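Local coordinates for protein Pcdhgb2 (Mus musculus, PDB 5SZR) that probably mediates calcium-dependent cell adhesion as a gamma-protocadherin, here as its extracellular cadherin domains 3 to 6, and may help establish specific neuronal connections, at residues Ala235-Ser240 with Ile250-Ile255. Residues are numbered along the deposited sequence; the frame is centred on the assembly and turned at random.
Sequences AQVSAS and ISYSII. With MAN (alpha-D-mannopyranose), chain Y; MAN (alpha-D-mannopyranose), chain T; NAG (2-acetamido-2-deoxy-beta-D-glucopyranose), chain E.
Val237 O stands 4.1 Å off one face of the Tyr252 ring, nearer the rim than the middle, and Ile250 CG2, two residues back in the chain from the tyrosine, lies over the opposite face. Ala239 N comes in at the edge, close to the plane of the ring, and donates a nearly straight hydrogen bond to Tyr252 OH (2.9 Å, 170° at the hydrogen). With CG anti to the carbonyl carbon (chi1 -53°), the tyrosine spans the interior of the cadherin domain, from strand 250-257 of one sheet to strand 232-240 of the other. Along the ring, Val237 CG2 packs on CD1 at 3.9 Å and Ala239 CB on CE1 at 4.1 Å; Phe215 also touches all three side chains. The CB of Ser238 points away from segment 250-255, and its OG is bonded covalently to C1 of an alpha-mannose, whose O4 makes a weak hydrogen bond to Ala239 O. A phenylalanine in place of Tyr252 would probably keep much of the apolar packing but leave Ala239 N without its hydroxyl acceptor. The contact thus joins the two sheets of the beta-sandwich by a buried polar bond set among apolar groups, satisfying the backbone N-H of Ala239, where strand 232-240 resumes after its break, directly beside the O-mannosylated serine.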
# COMPACT_ATOMS: atom_id res chain seq x y z
N ALA A 235 -1.45 -25.71 -6.09
CA ALA A 235 -1.57 -24.31 -6.45
C ALA A 235 -1.31 -23.45 -5.22
O ALA A 235 -1.27 -23.95 -4.09
CB ALA A 235 -2.95 -23.99 -7.05
N GLN A 236 -1.14 -22.15 -5.45
CA GLN A 236 -0.94 -21.19 -4.36
C GLN A 236 -1.70 -19.91 -4.68
O GLN A 236 -1.33 -19.19 -5.62
CB GLN A 236 0.54 -20.90 -4.14
CG GLN A 236 0.80 -19.98 -2.96
CD GLN A 236 2.27 -19.88 -2.60
OE1 GLN A 236 3.14 -20.30 -3.37
NE2 GLN A 236 2.55 -19.33 -1.42
N VAL A 237 -2.74 -19.62 -3.91
CA VAL A 237 -3.45 -18.36 -4.02
C VAL A 237 -2.71 -17.30 -3.22
O VAL A 237 -2.01 -17.60 -2.24
CB VAL A 237 -4.91 -18.51 -3.54
CG1 VAL A 237 -5.64 -19.55 -4.38
CG2 VAL A 237 -4.96 -18.86 -2.06
N SER A 238 -2.84 -16.05 -3.64
CA SER A 238 -2.21 -14.93 -2.96
C SER A 238 -3.10 -13.70 -3.08
O SER A 238 -3.60 -13.40 -4.17
CB SER A 238 -0.82 -14.63 -3.54
OG SER A 238 -0.20 -13.54 -2.87
N ALA A 239 -3.31 -13.01 -1.96
CA ALA A 239 -4.03 -11.75 -1.94
C ALA A 239 -3.18 -10.69 -1.27
O ALA A 239 -2.33 -10.99 -0.42
CB ALA A 239 -5.38 -11.88 -1.22
N SER A 240 -3.40 -9.44 -1.66
CA SER A 240 -2.67 -8.30 -1.11
C SER A 240 -3.61 -7.40 -0.32
O SER A 240 -4.83 -7.41 -0.51
CB SER A 240 -1.99 -7.50 -2.23
OG SER A 240 -2.94 -7.06 -3.19
N ILE A 250 -3.09 -11.53 6.21
CA ILE A 250 -4.05 -12.32 5.45
C ILE A 250 -4.10 -13.75 5.96
O ILE A 250 -3.06 -14.36 6.26
CB ILE A 250 -3.72 -12.31 3.95
CG1 ILE A 250 -3.55 -10.87 3.45
CG2 ILE A 250 -4.81 -13.01 3.15
CD1 ILE A 250 -4.79 -10.05 3.58
N SER A 251 -5.31 -14.31 6.05
CA SER A 251 -5.52 -15.73 6.27
C SER A 251 -6.39 -16.28 5.15
O SER A 251 -7.41 -15.68 4.81
CB SER A 251 -6.16 -16.00 7.63
OG SER A 251 -5.24 -15.76 8.68
N TYR A 252 -5.98 -17.40 4.58
CA TYR A 252 -6.71 -18.07 3.51
C TYR A 252 -7.48 -19.26 4.05
O TYR A 252 -7.04 -19.94 4.98
CB TYR A 252 -5.77 -18.52 2.39
CG TYR A 252 -4.88 -17.42 1.88
CD1 TYR A 252 -5.36 -16.48 0.97
CD2 TYR A 252 -3.57 -17.30 2.32
CE1 TYR A 252 -4.56 -15.46 0.50
CE2 TYR A 252 -2.75 -16.29 1.85
CZ TYR A 252 -3.25 -15.37 0.95
OH TYR A 252 -2.43 -14.36 0.49
N SER A 253 -8.64 -19.53 3.44
CA SER A 253 -9.47 -20.66 3.83
C SER A 253 -10.32 -21.09 2.64
O SER A 253 -10.40 -20.40 1.62
CB SER A 253 -10.36 -20.30 5.03
OG SER A 253 -11.34 -19.34 4.68
N ILE A 254 -10.96 -22.25 2.79
CA ILE A 254 -11.87 -22.80 1.79
C ILE A 254 -13.27 -22.76 2.37
O ILE A 254 -13.52 -23.34 3.43
CB ILE A 254 -11.49 -24.23 1.38
CG1 ILE A 254 -10.13 -24.26 0.67
CG2 ILE A 254 -12.56 -24.84 0.49
CD1 ILE A 254 -9.72 -25.65 0.23
N ILE A 255 -14.20 -22.12 1.66
CA ILE A 255 -15.53 -21.90 2.19
C ILE A 255 -16.63 -22.62 1.41
O ILE A 255 -17.71 -22.83 1.96
CB ILE A 255 -15.85 -20.39 2.27
CG1 ILE A 255 -15.74 -19.77 0.88
CG2 ILE A 255 -14.91 -19.71 3.25
CD1 ILE A 255 -16.13 -18.32 0.83
C1 MAN Y . 1.09 -13.26 -3.45
C2 MAN Y . 1.92 -13.27 -2.16
C3 MAN Y . 1.49 -12.12 -1.25
C4 MAN Y . 1.47 -10.78 -2.00
C5 MAN Y . 0.69 -10.87 -3.32
C6 MAN Y . 0.85 -9.62 -4.17
O2 MAN Y . 3.31 -13.05 -2.42
O3 MAN Y . 2.33 -12.01 -0.11
O4 MAN Y . 0.86 -9.80 -1.18
O5 MAN Y . 1.14 -12.00 -4.11
O6 MAN Y . -0.07 -9.68 -5.25
C1 MAN T . 3.10 -26.00 -3.40
C2 MAN T . 2.64 -24.67 -4.01
C3 MAN T . 2.37 -24.84 -5.50
C4 MAN T . 3.57 -25.49 -6.21
C5 MAN T . 3.97 -26.80 -5.51
C6 MAN T . 5.24 -27.42 -6.05
O2 MAN T . 3.66 -23.67 -3.90
O3 MAN T . 2.04 -23.60 -6.12
O4 MAN T . 3.23 -25.79 -7.55
O5 MAN T . 4.18 -26.56 -4.09
O6 MAN T . 5.53 -28.57 -5.25
C1 NAG E . -17.33 -14.31 0.71
C2 NAG E . -17.93 -13.09 1.39
C3 NAG E . -18.15 -13.40 2.87
C4 NAG E . -18.94 -14.69 3.04
C5 NAG E . -18.33 -15.82 2.21
C6 NAG E . -19.16 -17.08 2.18
C7 NAG E . -17.30 -11.02 0.25
C8 NAG E . -16.35 -9.86 0.21
N2 NAG E . -17.09 -11.92 1.22
O3 NAG E . -18.81 -12.31 3.51
O4 NAG E . -18.94 -15.08 4.41
O5 NAG E . -18.19 -15.40 0.84
O6 NAG E . -20.16 -17.08 3.19
O7 NAG E . -18.22 -11.13 -0.55